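Local coordinates for protein-l-isoaspartate o-methyltransferase (Thermotoga maritima, PDB 1DL5) that catalyses methyl transfer from S-adenosylmethionine to the carboxyl groups of isoaspartyl residues, a first step in repairing proteins damaged by deamidation or isomerisation, at residues T257-G262 with V266-D271; L233-H238 with T288-C293; S15-K20 with G72-M77; P184-K189 with R296-L301. All coordinates share one frame; numbering follows the deposited sequence. Where two conformers were deposited one is given.

Contact 1. Residues T257-G262 with V266-D271; sequences TFYYAG and VVEFLD
The ring of Tyr-259 lies alongside Glu-268 across an antiparallel non-hydrogen-bonded pair, both side chains pointing the same way, with ring and carboxylate planes 22° apart. Tyr-259 CE1 rests 3.5 Å from Glu-268 CG, while the ring's CD1 meets Val-266 CG1 on the same face of the sheet. With CG anti to the backbone N (chi1 173°) and the chain extended, Glu-268 runs out alongside the ring, and Thr-257, two residues before Tyr-259 on the same strand, sets CG2 3.6 Å from Glu-268 CG. On the other face of the sheet, Phe-269 swings CE2 to 3.7 Å from Tyr-260 CB, and Tyr-260 CB also meets Val-267 CB. Tyr-260 itself leads away from the hairpin, its OH bonded to Glu-282. Backbone bonds run both ways between Tyr-260 and Val-267. Further along, Phe-269 N bonds directly to Phe-258 O at 3.0 Å, and a water joins the other two backbone atoms of that pair, accepting from Phe-258 N at 2.9 Å and donating to Phe-269 O at 2.6 Å. Glu-268 thus plays two parts: its methylenes pack on the Tyr-259 ring, while its OE1 is satisfied by Tyr-277 OH on the neighbouring strand.

Contact 2. Residues L233-H238 with T288-C293; sequences LLVRSH and TQWESC
Trp-290 drives the six-membered end of its indole into the loop of Leu-234, Val-235 and Arg-236, with CG anti to the backbone N (chi1 -179°), a torsion that carries the indole from helix 281-292 toward the 233-238 loop. The tight part is a carbonyl against a ring edge: Trp-290 CH2 lies 3.1 Å from Val-235 O, which sits in the indole plane, consistent with a weak C-H...O attraction. A second backbone oxygen, Arg-236 O, is 3.5 Å from Trp-290 CH2. Arg-236 CB adds an aliphatic touch at 3.8 Å from Trp-290 CH2. Around this the packing is slacker. Leu-234 crosses the indole at about a right angle, its CD1 4.0 Å from Trp-290 CZ3, and on the solvent side Val-235 CG1 comes only to 4.4 Å from the same CZ3. Beyond CB the Arg-236 chain is fully extended and leads its guanidinium away from the indole, toward Tyr-295, whose O takes a weak bond from NH1. The polar end of the indole is answered elsewhere, NE1 donating to Arg-296 O. Arg-236 occupies the N-cap position of helix 237-248, and that helix supplies Ile-239, Phe-240 and Leu-243 against Trp-290; Ile-313 of strand 312-314 also packs on the indole, which is wedged between the two helices and the last strand of the larger sheet.

Contact 3. Residues S15-K20 with G72-M77; sequences SDHIAK and GLDKGM
Helix 61-70 ends in a Schellman motif at Gly-72, and the loop that follows, leading to the first strand of the Rossmann-like methyltransferase sheet at 78-82, offers the Leu-73 carbonyl to His-17 in the first turn of helix 16-24. His-17 NE2 donates to Leu-73 O over 3.1 Å, at 161° on the hydrogen; the oxygen lies close to the imidazole plane and the donor in the carbonyl plane, so the bond is well aligned on both partners. The imidazole reaches the loop because CG stands between the backbone N and the carbonyl carbon (chi1 81°). Ile-18 CG1 covers the rim of one face of the ring, and Ile-18 CD1 extends to 4.1 Å from Leu-73 O. Asp-74 crosses His-17 at about a right angle, its carboxylate plane turned 25° from the ring, with OD1 3.5 Å from His-17 CD2. That oxygen is held by Lys-75 N at 2.7 Å, which steadies the carboxylate as the type II turn from Asp-74 to Met-77 begins. The Leu-73 side chain is buried against Met-68 and helix 88-97. One directional bond thus ties the two elements together, with the NE2 proton fixed by its acceptor; the nearby carboxylate may modestly favour a protonated imidazole.

Contact 4. Residues P184-K189 with R296-L301; sequences PAFLFK and RSFEYL
Glu-299 OE1, poised over the centre of the Phe-298 ring that meets Pro-184 and Phe-186, receives a 2.6 Å hydrogen bond from Ser-297 OG, which approaches from above the carboxylate plane. The other oxygen, OE2, forms a salt bridge with Arg-182, so both ends of the carboxylate are engaged. Across the contact itself everything is apolar. Phe-298 is set with CG between its backbone N and carbonyl carbon (chi1 71°), which turns the ring toward the strand. Its CE1 touches Pro-184 CB at 3.6 Å, and CZ lies 3.8 Å from Pro-184 CG, the two side chains crossing at about a right angle. Phe-186 presents its ring edge: CZ is 3.6 Å from Phe-298 CD1, near the plane of the Phe-186 ring. The two aromatic planes are inclined by 42° with centroids 5.7 Å apart, an oblique pair. Pro-184 and Phe-186, two residues apart on strand 184-191, thus share one ring. Around it, Glu-242, Leu-243 and Leu-246 of helix 237-248 touch Phe-298, while Tyr-199 of strand 194-202 packs on Pro-184 and Phe-186 and Leu-303 of strand 302-306 on Phe-186. The Phe-298 ring is therefore buried between strand 184-191 of the large mixed sheet and helix 237-248.

How the contacts relate
Along the chain contact 3 closes first, in the N-terminal methyltransferase part, about 41 Å from contact 2 and 44 Å from contact 1, centre to centre. Contact 4 spans the longest interval and encloses contact 2, which in turn encloses the hairpin of contact 1. Contacts 1 and 2, centres about 15 Å apart, touch through Phe-269 and Leu-234; contacts 2 and 4, centres about 16 Å apart, touch where Cys-293 packs on Leu-301. Contacts 1, 2 and 4 thus form a connected chain of touches around helix 237-248, which packs against each. One mixed sheet runs from the methyltransferase strands to 302-306 and 312-314, and contact 4 packs the loop before 302-306 on its strand 184-191.

Contact 1. Residues T257-G262 with V266-D271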
loop_
_atom_site.group_PDB
_atom_site.type_symbol
_atom_site.label_atom_id
_atom_site.label_comp_id
_atom_site.label_asym_id
_atom_site.label_seq_id
_atom_site.Cartn_x
_atom_site.Cartn_y
_atom_site.Cartn_z
ATOM N N THR A 257 -3.690 11.897 -21.714
ATOM C CA THR A 257 -3.166 12.296 -20.417
ATOM C C THR A 257 -2.627 11.033 -19.768
ATOM O O THR A 257 -3.347 10.042 -19.675
ATOM C CB THR A 257 -4.266 12.874 -19.512
ATOM O OG1 THR A 257 -4.776 14.083 -20.089
ATOM C CG2 THR A 257 -3.706 13.176 -18.129
ATOM N N PHE A 258 -1.369 11.065 -19.339
ATOM C CA PHE A 258 -0.771 9.900 -18.693
ATOM C C PHE A 258 -1.089 9.894 -17.211
ATOM O O PHE A 258 -1.070 10.938 -16.551
ATOM C CB PHE A 258 0.749 9.874 -18.888
ATOM C CG PHE A 258 1.177 9.432 -20.260
ATOM C CD1 PHE A 258 1.333 8.083 -20.545
ATOM C CD2 PHE A 258 1.394 10.364 -21.273
ATOM C CE1 PHE A 258 1.702 7.659 -21.824
ATOM C CE2 PHE A 258 1.764 9.952 -22.560
ATOM C CZ PHE A 258 1.918 8.596 -22.834
ATOM N N TYR A 259 -1.389 8.705 -16.697
ATOM C CA TYR A 259 -1.719 8.539 -15.292
ATOM C C TYR A 259 -0.993 7.345 -14.706
ATOM O O TYR A 259 -0.835 6.326 -15.371
ATOM C CB TYR A 259 -3.205 8.234 -15.083
ATOM C CG TYR A 259 -4.175 9.277 -15.561
ATOM C CD1 TYR A 259 -4.597 10.294 -14.708
ATOM C CD2 TYR A 259 -4.689 9.241 -16.855
ATOM C CE1 TYR A 259 -5.514 11.252 -15.129
ATOM C CE2 TYR A 259 -5.611 10.198 -17.288
ATOM C CZ TYR A 259 -6.017 11.198 -16.416
ATOM O OH TYR A 259 -6.944 12.134 -16.826
ATOM N N TYR A 260 -0.561 7.489 -13.462
ATOM C CA TYR A 260 0.029 6.376 -12.734
ATOM C C TYR A 260 -1.206 5.795 -12.033
ATOM O O TYR A 260 -1.864 6.500 -11.265
ATOM C CB TYR A 260 1.014 6.876 -11.680
ATOM C CG TYR A 260 1.274 5.862 -10.580
ATOM C CD1 TYR A 260 2.004 4.700 -10.827
ATOM C CD2 TYR A 260 0.771 6.061 -9.296
ATOM C CE1 TYR A 260 2.229 3.758 -9.814
ATOM C CE2 TYR A 260 0.987 5.126 -8.277
ATOM C CZ TYR A 260 1.713 3.983 -8.544
ATOM O OH TYR A 260 1.933 3.068 -7.535
ATOM N N ALA A 261 -1.542 4.542 -12.324
ATOM C CA ALA A 261 -2.691 3.877 -11.710
ATOM C C ALA A 261 -2.206 3.159 -10.459
ATOM O O ALA A 261 -1.851 1.981 -10.510
ATOM C CB ALA A 261 -3.300 2.870 -12.681
ATOM N N GLY A 262 -2.191 3.868 -9.339
ATOM C CA GLY A 262 -1.710 3.265 -8.109
ATOM C C GLY A 262 -2.749 2.474 -7.341
ATOM O O GLY A 262 -3.942 2.526 -7.643
ATOM N N VAL A 266 -4.188 7.943 -7.658
ATOM C CA VAL A 266 -3.872 8.112 -9.064
ATOM C C VAL A 266 -3.075 9.391 -9.206
ATOM O O VAL A 266 -3.386 10.398 -8.564
ATOM C CB VAL A 266 -5.157 8.228 -9.917
ATOM C CG1 VAL A 266 -4.800 8.623 -11.349
ATOM C CG2 VAL A 266 -5.904 6.903 -9.916
ATOM N N VAL A 267 -2.026 9.349 -10.019
ATOM C CA VAL A 267 -1.229 10.543 -10.247
ATOM C C VAL A 267 -1.375 10.915 -11.716
ATOM O O VAL A 267 -1.059 10.126 -12.610
ATOM C CB VAL A 267 0.256 10.329 -9.897
ATOM C CG1 VAL A 267 1.037 11.601 -10.162
ATOM C CG2 VAL A 267 0.390 9.937 -8.425
ATOM N N GLU A 268 -1.894 12.114 -11.948
ATOM C CA GLU A 268 -2.105 12.632 -13.294
ATOM C C GLU A 268 -0.895 13.489 -13.637
ATOM O O GLU A 268 -0.580 14.446 -12.922
ATOM C CB GLU A 268 -3.390 13.467 -13.321
ATOM C CG GLU A 268 -3.662 14.205 -14.629
ATOM C CD GLU A 268 -4.980 14.964 -14.595
ATOM O OE1 GLU A 268 -5.349 15.464 -13.511
ATOM O OE2 GLU A 268 -5.640 15.075 -15.651
ATOM N N PHE A 269 -0.211 13.135 -14.720
ATOM C CA PHE A 269 0.977 13.862 -15.133
ATOM C C PHE A 269 0.665 14.909 -16.185
ATOM O O PHE A 269 0.057 14.615 -17.211
ATOM C CB PHE A 269 2.034 12.890 -15.666
ATOM C CG PHE A 269 2.506 11.902 -14.639
ATOM C CD1 PHE A 269 3.423 12.283 -13.665
ATOM C CD2 PHE A 269 2.004 10.606 -14.618
ATOM C CE1 PHE A 269 3.831 11.387 -12.684
ATOM C CE2 PHE A 269 2.408 9.697 -13.638
ATOM C CZ PHE A 269 3.322 10.090 -12.672
ATOM N N LEU A 270 1.081 16.138 -15.914
ATOM C CA LEU A 270 0.846 17.230 -16.843
ATOM C C LEU A 270 2.184 17.872 -17.176
ATOM O O LEU A 270 3.231 17.427 -16.699
ATOM C CB LEU A 270 -0.118 18.243 -16.218
ATOM C CG LEU A 270 -1.459 17.625 -15.797
ATOM C CD1 LEU A 270 -2.256 18.632 -14.984
ATOM C CD2 LEU A 270 -2.240 17.175 -17.031
ATOM N N ASP A 271 2.155 18.916 -17.992
ATOM C CA ASP A 271 3.380 19.586 -18.392
ATOM C C ASP A 271 4.085 20.189 -17.185
ATOM O O ASP A 271 3.681 21.225 -16.663
ATOM C CB ASP A 271 3.068 20.672 -19.422
ATOM C CG ASP A 271 4.296 21.116 -20.189
ATOM O OD1 ASP A 271 5.377 20.525 -19.973
ATOM O OD2 ASP A 271 4.175 22.049 -21.012
HETATM O O HOH W 1 0.159 13.480 -19.572
#

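Contact 2. Residues L233-H238 with T288-C293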
loop_
_atom_site.group_PDB
_atom_site.type_symbol
_atom_site.label_atom_id
_atom_site.label_comp_id
_atom_site.label_asym_id
_atom_site.label_seq_id
_atom_site.Cartn_x
_atom_site.Cartn_y
_atom_site.Cartn_z
ATOM N N LEU A 233 4.594 20.749 -8.279
ATOM C CA LEU A 233 5.329 21.208 -9.443
ATOM C C LEU A 233 6.292 20.095 -9.820
ATOM O O LEU A 233 6.923 19.485 -8.954
ATOM C CB LEU A 233 6.098 22.494 -9.129
ATOM C CG LEU A 233 5.235 23.723 -8.826
ATOM C CD1 LEU A 233 6.130 24.927 -8.569
ATOM C CD2 LEU A 233 4.298 23.996 -10.000
ATOM N N LEU A 234 6.401 19.831 -11.114
ATOM C CA LEU A 234 7.269 18.771 -11.603
ATOM C C LEU A 234 8.189 19.297 -12.694
ATOM O O LEU A 234 7.724 19.801 -13.703
ATOM C CB LEU A 234 6.402 17.631 -12.151
ATOM C CG LEU A 234 7.072 16.424 -12.808
ATOM C CD1 LEU A 234 8.007 15.740 -11.813
ATOM C CD2 LEU A 234 5.990 15.460 -13.291
ATOM N N VAL A 235 9.496 19.201 -12.489
ATOM C CA VAL A 235 10.426 19.667 -13.507
ATOM C C VAL A 235 10.743 18.471 -14.403
ATOM O O VAL A 235 10.689 17.328 -13.950
ATOM C CB VAL A 235 11.725 20.204 -12.871
ATOM C CG1 VAL A 235 12.458 19.082 -12.184
ATOM C CG2 VAL A 235 12.603 20.855 -13.930
ATOM N N ARG A 236 11.048 18.733 -15.670
ATOM C CA ARG A 236 11.369 17.666 -16.619
ATOM C C ARG A 236 10.368 16.518 -16.490
ATOM O O ARG A 236 10.757 15.357 -16.368
ATOM C CB ARG A 236 12.789 17.156 -16.355
ATOM C CG ARG A 236 13.852 18.242 -16.456
ATOM C CD ARG A 236 15.245 17.724 -16.130
ATOM N NE ARG A 236 16.249 18.775 -16.288
ATOM C CZ ARG A 236 17.554 18.604 -16.096
ATOM N NH1 ARG A 236 18.027 17.419 -15.738
ATOM N NH2 ARG A 236 18.391 19.621 -16.271
ATOM N N SER A 237 9.080 16.854 -16.526
ATOM C CA SER A 237 8.019 15.864 -16.386
ATOM C C SER A 237 8.120 14.667 -17.327
ATOM O O SER A 237 7.858 13.543 -16.913
ATOM C CB SER A 237 6.641 16.522 -16.542
ATOM O OG SER A 237 6.462 17.066 -17.836
ATOM N N HIS A 238 8.496 14.892 -18.585
ATOM C CA HIS A 238 8.599 13.781 -19.532
ATOM C C HIS A 238 9.617 12.748 -19.058
ATOM O O HIS A 238 9.396 11.543 -19.190
ATOM C CB HIS A 238 8.998 14.282 -20.925
ATOM C CG HIS A 238 9.034 13.201 -21.961
ATOM N ND1 HIS A 238 7.896 12.580 -22.431
ATOM C CD2 HIS A 238 10.075 12.608 -22.595
ATOM C CE1 HIS A 238 8.234 11.653 -23.309
ATOM N NE2 HIS A 238 9.550 11.648 -23.427
ATOM N N THR A 288 11.552 12.231 -4.908
ATOM C CA THR A 288 12.606 12.662 -3.993
ATOM C C THR A 288 13.933 12.011 -4.386
ATOM O O THR A 288 14.976 12.668 -4.445
ATOM C CB THR A 288 12.263 12.273 -2.537
ATOM O OG1 THR A 288 11.055 12.935 -2.139
ATOM C CG2 THR A 288 13.389 12.670 -1.590
ATOM N N GLN A 289 13.886 10.712 -4.656
ATOM C CA GLN A 289 15.081 9.974 -5.046
ATOM C C GLN A 289 15.639 10.539 -6.346
ATOM O O GLN A 289 16.849 10.708 -6.500
ATOM C CB GLN A 289 14.738 8.495 -5.238
ATOM C CG GLN A 289 14.349 7.775 -3.962
ATOM C CD GLN A 289 13.459 6.576 -4.224
ATOM O OE1 GLN A 289 13.438 6.027 -5.331
ATOM N NE2 GLN A 289 12.720 6.158 -3.202
ATOM N N TRP A 290 14.741 10.822 -7.283
ATOM C CA TRP A 290 15.126 11.362 -8.579
ATOM C C TRP A 290 15.780 12.732 -8.399
ATOM O O TRP A 290 16.796 13.036 -9.029
ATOM C CB TRP A 290 13.890 11.459 -9.467
ATOM C CG TRP A 290 14.150 11.975 -10.839
ATOM C CD1 TRP A 290 15.089 11.530 -11.725
ATOM C CD2 TRP A 290 13.414 12.997 -11.510
ATOM N NE1 TRP A 290 14.977 12.211 -12.914
ATOM C CE2 TRP A 290 13.955 13.118 -12.809
ATOM C CE3 TRP A 290 12.342 13.822 -11.143
ATOM C CZ2 TRP A 290 13.461 14.029 -13.741
ATOM C CZ3 TRP A 290 11.851 14.727 -12.070
ATOM C CH2 TRP A 290 12.411 14.824 -13.355
ATOM N N GLU A 291 15.196 13.554 -7.532
ATOM C CA GLU A 291 15.746 14.875 -7.259
ATOM C C GLU A 291 17.148 14.730 -6.671
ATOM O O GLU A 291 18.068 15.459 -7.050
ATOM C CB GLU A 291 14.844 15.635 -6.277
ATOM C CG GLU A 291 15.519 16.822 -5.588
ATOM C CD GLU A 291 14.576 17.595 -4.676
ATOM O OE1 GLU A 291 13.835 16.958 -3.896
ATOM O OE2 GLU A 291 14.585 18.843 -4.733
ATOM N N SER A 292 17.313 13.780 -5.758
ATOM C CA SER A 292 18.606 13.560 -5.122
ATOM C C SER A 292 19.626 13.086 -6.147
ATOM O O SER A 292 20.833 13.226 -5.944
ATOM C CB SER A 292 18.489 12.524 -4.001
ATOM O OG SER A 292 18.356 11.212 -4.520
ATOM N N CYS A 293 19.137 12.523 -7.246
ATOM C CA CYS A 293 20.019 12.044 -8.299
ATOM C C CYS A 293 20.153 13.032 -9.458
ATOM O O CYS A 293 20.421 12.645 -10.599
ATOM C CB CYS A 293 19.546 10.671 -8.792
ATOM S SG CYS A 293 19.876 9.364 -7.566
#

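Contact 3. Residues S15-K20 with G72-M77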
loop_
_atom_site.group_PDB
_atom_site.type_symbol
_atom_site.label_atom_id
_atom_site.label_comp_id
_atom_site.label_asym_id
_atom_site.label_seq_id
_atom_site.Cartn_x
_atom_site.Cartn_y
_atom_site.Cartn_z
ATOM N N SER A 15 33.796 -14.069 -26.150
ATOM C CA SER A 15 34.608 -15.169 -25.629
ATOM C C SER A 15 34.520 -16.422 -26.490
ATOM O O SER A 15 33.565 -16.604 -27.249
ATOM C CB SER A 15 34.176 -15.505 -24.204
ATOM O OG SER A 15 32.846 -15.987 -24.188
ATOM N N ASP A 16 35.511 -17.298 -26.356
ATOM C CA ASP A 16 35.529 -18.522 -27.139
ATOM C C ASP A 16 34.287 -19.398 -26.987
ATOM O O ASP A 16 33.735 -19.851 -27.985
ATOM C CB ASP A 16 36.760 -19.370 -26.801
ATOM C CG ASP A 16 38.063 -18.690 -27.169
ATOM O OD1 ASP A 16 38.113 -17.997 -28.211
ATOM O OD2 ASP A 16 39.042 -18.868 -26.419
ATOM N N HIS A 17 33.843 -19.639 -25.755
ATOM C CA HIS A 17 32.693 -20.516 -25.558
ATOM C C HIS A 17 31.384 -20.015 -26.161
ATOM O O HIS A 17 30.530 -20.813 -26.532
ATOM C CB HIS A 17 32.510 -20.873 -24.070
ATOM C CG HIS A 17 31.809 -19.829 -23.255
ATOM N ND1 HIS A 17 32.382 -18.616 -22.933
ATOM C CD2 HIS A 17 30.599 -19.844 -22.647
ATOM C CE1 HIS A 17 31.556 -17.933 -22.160
ATOM N NE2 HIS A 17 30.467 -18.656 -21.970
ATOM N N ILE A 18 31.223 -18.703 -26.276
ATOM C CA ILE A 18 30.010 -18.172 -26.884
ATOM C C ILE A 18 30.195 -18.103 -28.403
ATOM O O ILE A 18 29.302 -18.478 -29.167
ATOM C CB ILE A 18 29.666 -16.790 -26.284
ATOM C CG1 ILE A 18 29.127 -16.998 -24.860
ATOM C CG2 ILE A 18 28.653 -16.045 -27.160
ATOM C CD1 ILE A 18 28.891 -15.713 -24.074
ATOM N N ALA A 19 31.367 -17.660 -28.847
ATOM C CA ALA A 19 31.631 -17.568 -30.278
ATOM C C ALA A 19 31.555 -18.949 -30.928
ATOM O O ALA A 19 31.049 -19.091 -32.040
ATOM C CB ALA A 19 33.004 -16.945 -30.524
ATOM N N LYS A 20 32.055 -19.962 -30.226
ATOM C CA LYS A 20 32.043 -21.333 -30.729
ATOM C C LYS A 20 30.615 -21.806 -30.999
ATOM O O LYS A 20 30.377 -22.592 -31.911
ATOM C CB LYS A 20 32.723 -22.267 -29.720
ATOM C CG LYS A 20 32.779 -23.725 -30.144
ATOM C CD LYS A 20 33.559 -24.558 -29.136
ATOM C CE LYS A 20 33.706 -25.997 -29.602
ATOM N NZ LYS A 20 34.560 -26.797 -28.679
ATOM N N GLY A 72 26.179 -13.357 -18.667
ATOM C CA GLY A 72 27.090 -14.407 -18.239
ATOM C C GLY A 72 26.623 -15.811 -18.581
ATOM O O GLY A 72 26.879 -16.760 -17.833
ATOM N N LEU A 73 25.941 -15.954 -19.712
ATOM C CA LEU A 73 25.439 -17.257 -20.130
ATOM C C LEU A 73 26.590 -18.251 -20.217
ATOM O O LEU A 73 27.610 -17.973 -20.852
ATOM C CB LEU A 73 24.741 -17.150 -21.492
ATOM C CG LEU A 73 23.900 -18.355 -21.926
ATOM C CD1 LEU A 73 22.732 -18.547 -20.967
ATOM C CD2 LEU A 73 23.389 -18.135 -23.342
ATOM N N ASP A 74 26.430 -19.404 -19.575
ATOM C CA ASP A 74 27.480 -20.419 -19.587
ATOM C C ASP A 74 26.895 -21.818 -19.409
ATOM O O ASP A 74 25.687 -21.997 -19.260
ATOM C CB ASP A 74 28.506 -20.140 -18.477
ATOM C CG ASP A 74 29.927 -20.536 -18.870
ATOM O OD1 ASP A 74 30.095 -21.502 -19.647
ATOM O OD2 ASP A 74 30.883 -19.885 -18.391
ATOM N N LYS A 75 27.774 -22.811 -19.411
ATOM C CA LYS A 75 27.370 -24.205 -19.278
ATOM C C LYS A 75 26.461 -24.548 -18.099
ATOM O O LYS A 75 26.671 -24.081 -16.976
ATOM C CB LYS A 75 28.621 -25.088 -19.216
ATOM C CG LYS A 75 29.437 -25.088 -20.500
ATOM C CD LYS A 75 28.663 -25.735 -21.641
ATOM C CE LYS A 75 29.493 -25.782 -22.918
ATOM N NZ LYS A 75 28.730 -26.362 -24.059
ATOM N N GLY A 76 25.449 -25.366 -18.380
ATOM C CA GLY A 76 24.526 -25.829 -17.359
ATOM C C GLY A 76 23.384 -24.923 -16.957
ATOM O O GLY A 76 22.586 -25.287 -16.097
ATOM N N MET A 77 23.284 -23.755 -17.578
ATOM C CA MET A 77 22.220 -22.821 -17.235
ATOM C C MET A 77 20.899 -23.115 -17.929
ATOM O O MET A 77 20.859 -23.778 -18.965
ATOM C CB MET A 77 22.656 -21.389 -17.555
ATOM C CG MET A 77 23.660 -20.821 -16.569
ATOM S SD MET A 77 24.249 -19.174 -17.002
ATOM C CE MET A 77 25.759 -19.119 -16.042
#

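Contact 4. Residues P184-K189 with R296-L301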
loop_
_atom_site.group_PDB
_atom_site.type_symbol
_atom_site.label_atom_id
_atom_site.label_comp_id
_atom_site.label_asym_id
_atom_site.label_seq_id
_atom_site.Cartn_x
_atom_site.Cartn_y
_atom_site.Cartn_z
ATOM N N PRO A 184 14.730 1.226 -25.322
ATOM C CA PRO A 184 15.962 1.014 -24.558
ATOM C C PRO A 184 16.019 -0.422 -24.027
ATOM O O PRO A 184 14.989 -0.997 -23.669
ATOM C CB PRO A 184 15.851 2.046 -23.435
ATOM C CG PRO A 184 14.358 2.117 -23.196
ATOM C CD PRO A 184 13.804 2.124 -24.607
ATOM N N ALA A 185 17.218 -0.998 -23.998
ATOM C CA ALA A 185 17.419 -2.353 -23.488
ATOM C C ALA A 185 18.150 -2.248 -22.151
ATOM O O ALA A 185 19.052 -1.422 -21.990
ATOM C CB ALA A 185 18.239 -3.185 -24.477
ATOM N N PHE A 186 17.753 -3.088 -21.201
ATOM C CA PHE A 186 18.321 -3.085 -19.856
ATOM C C PHE A 186 18.827 -4.448 -19.419
ATOM O O PHE A 186 18.367 -5.479 -19.910
ATOM C CB PHE A 186 17.262 -2.665 -18.823
ATOM C CG PHE A 186 16.627 -1.329 -19.090
ATOM C CD1 PHE A 186 15.671 -1.182 -20.090
ATOM C CD2 PHE A 186 16.992 -0.213 -18.336
ATOM C CE1 PHE A 186 15.084 0.063 -20.342
ATOM C CE2 PHE A 186 16.414 1.035 -18.578
ATOM C CZ PHE A 186 15.459 1.172 -19.584
ATOM N N LEU A 187 19.753 -4.430 -18.463
ATOM C CA LEU A 187 20.294 -5.647 -17.868
ATOM C C LEU A 187 19.937 -5.588 -16.383
ATOM O O LEU A 187 20.319 -4.641 -15.686
ATOM C CB LEU A 187 21.818 -5.705 -18.014
ATOM C CG LEU A 187 22.491 -6.878 -17.295
ATOM C CD1 LEU A 187 22.024 -8.187 -17.922
ATOM C CD2 LEU A 187 24.001 -6.752 -17.389
ATOM N N PHE A 188 19.201 -6.591 -15.903
ATOM C CA PHE A 188 18.800 -6.648 -14.493
ATOM C C PHE A 188 19.310 -7.916 -13.823
ATOM O O PHE A 188 19.561 -8.920 -14.483
ATOM C CB PHE A 188 17.270 -6.665 -14.342
ATOM C CG PHE A 188 16.577 -5.435 -14.842
ATOM C CD1 PHE A 188 16.604 -4.257 -14.100
ATOM C CD2 PHE A 188 15.864 -5.459 -16.041
ATOM C CE1 PHE A 188 15.928 -3.122 -14.543
ATOM C CE2 PHE A 188 15.185 -4.329 -16.489
ATOM C CZ PHE A 188 15.219 -3.158 -15.735
ATOM N N LYS A 189 19.445 -7.858 -12.501
ATOM C CA LYS A 189 19.834 -9.011 -11.702
ATOM C C LYS A 189 18.760 -9.111 -10.622
ATOM O O LYS A 189 18.338 -8.093 -10.077
ATOM C CB LYS A 189 21.203 -8.808 -11.054
ATOM C CG LYS A 189 21.671 -10.026 -10.268
ATOM C CD LYS A 189 23.079 -9.836 -9.725
ATOM C CE LYS A 189 23.585 -11.104 -9.055
ATOM N NZ LYS A 189 23.668 -12.243 -10.017
ATOM N N ARG A 296 18.436 13.282 -13.415
ATOM C CA ARG A 296 18.949 12.634 -14.619
ATOM C C ARG A 296 17.928 11.662 -15.218
ATOM O O ARG A 296 17.057 11.153 -14.512
ATOM C CB ARG A 296 20.248 11.893 -14.298
ATOM C CG ARG A 296 21.250 12.797 -13.855
ATOM N N SER A 297 18.036 11.412 -16.521
ATOM C CA SER A 297 17.125 10.492 -17.195
ATOM C C SER A 297 17.488 9.059 -16.827
ATOM O O SER A 297 18.552 8.806 -16.260
ATOM C CB SER A 297 17.173 10.694 -18.712
ATOM O OG SER A 297 18.480 10.542 -19.223
ATOM N N PHE A 298 16.602 8.123 -17.157
ATOM C CA PHE A 298 16.801 6.719 -16.812
ATOM C C PHE A 298 18.126 6.098 -17.235
ATOM O O PHE A 298 18.625 5.208 -16.554
ATOM C CB PHE A 298 15.630 5.867 -17.341
ATOM C CG PHE A 298 15.607 5.701 -18.841
ATOM C CD1 PHE A 298 16.363 4.705 -19.457
ATOM C CD2 PHE A 298 14.826 6.536 -19.634
ATOM C CE1 PHE A 298 16.339 4.543 -20.840
ATOM C CE2 PHE A 298 14.793 6.385 -21.025
ATOM C CZ PHE A 298 15.552 5.386 -21.628
ATOM N N GLU A 299 18.705 6.563 -18.339
ATOM C CA GLU A 299 19.971 5.993 -18.805
ATOM C C GLU A 299 21.104 6.119 -17.791
ATOM O O GLU A 299 22.051 5.324 -17.803
ATOM C CB GLU A 299 20.419 6.657 -20.116
ATOM C CG GLU A 299 19.450 6.495 -21.281
ATOM C CD GLU A 299 18.543 7.692 -21.466
ATOM O OE1 GLU A 299 18.129 8.300 -20.454
ATOM O OE2 GLU A 299 18.229 8.022 -22.631
ATOM N N TYR A 300 21.001 7.102 -16.904
ATOM C CA TYR A 300 22.060 7.338 -15.929
ATOM C C TYR A 300 21.737 6.984 -14.485
ATOM O O TYR A 300 22.423 7.444 -13.570
ATOM C CB TYR A 300 22.489 8.807 -15.997
ATOM C CG TYR A 300 22.730 9.289 -17.408
ATOM C CD1 TYR A 300 23.956 9.077 -18.036
ATOM C CD2 TYR A 300 21.719 9.916 -18.132
ATOM C CE1 TYR A 300 24.169 9.475 -19.354
ATOM C CE2 TYR A 300 21.921 10.320 -19.452
ATOM C CZ TYR A 300 23.147 10.093 -20.054
ATOM O OH TYR A 300 23.349 10.468 -21.362
ATOM N N LEU A 301 20.716 6.161 -14.275
ATOM C CA LEU A 301 20.316 5.780 -12.923
ATOM C C LEU A 301 20.273 4.271 -12.732
ATOM O O LEU A 301 20.117 3.523 -13.696
ATOM C CB LEU A 301 18.920 6.332 -12.624
ATOM C CG LEU A 301 18.685 7.838 -12.735
ATOM C CD1 LEU A 301 17.188 8.140 -12.612
ATOM C CD2 LEU A 301 19.473 8.548 -11.642
#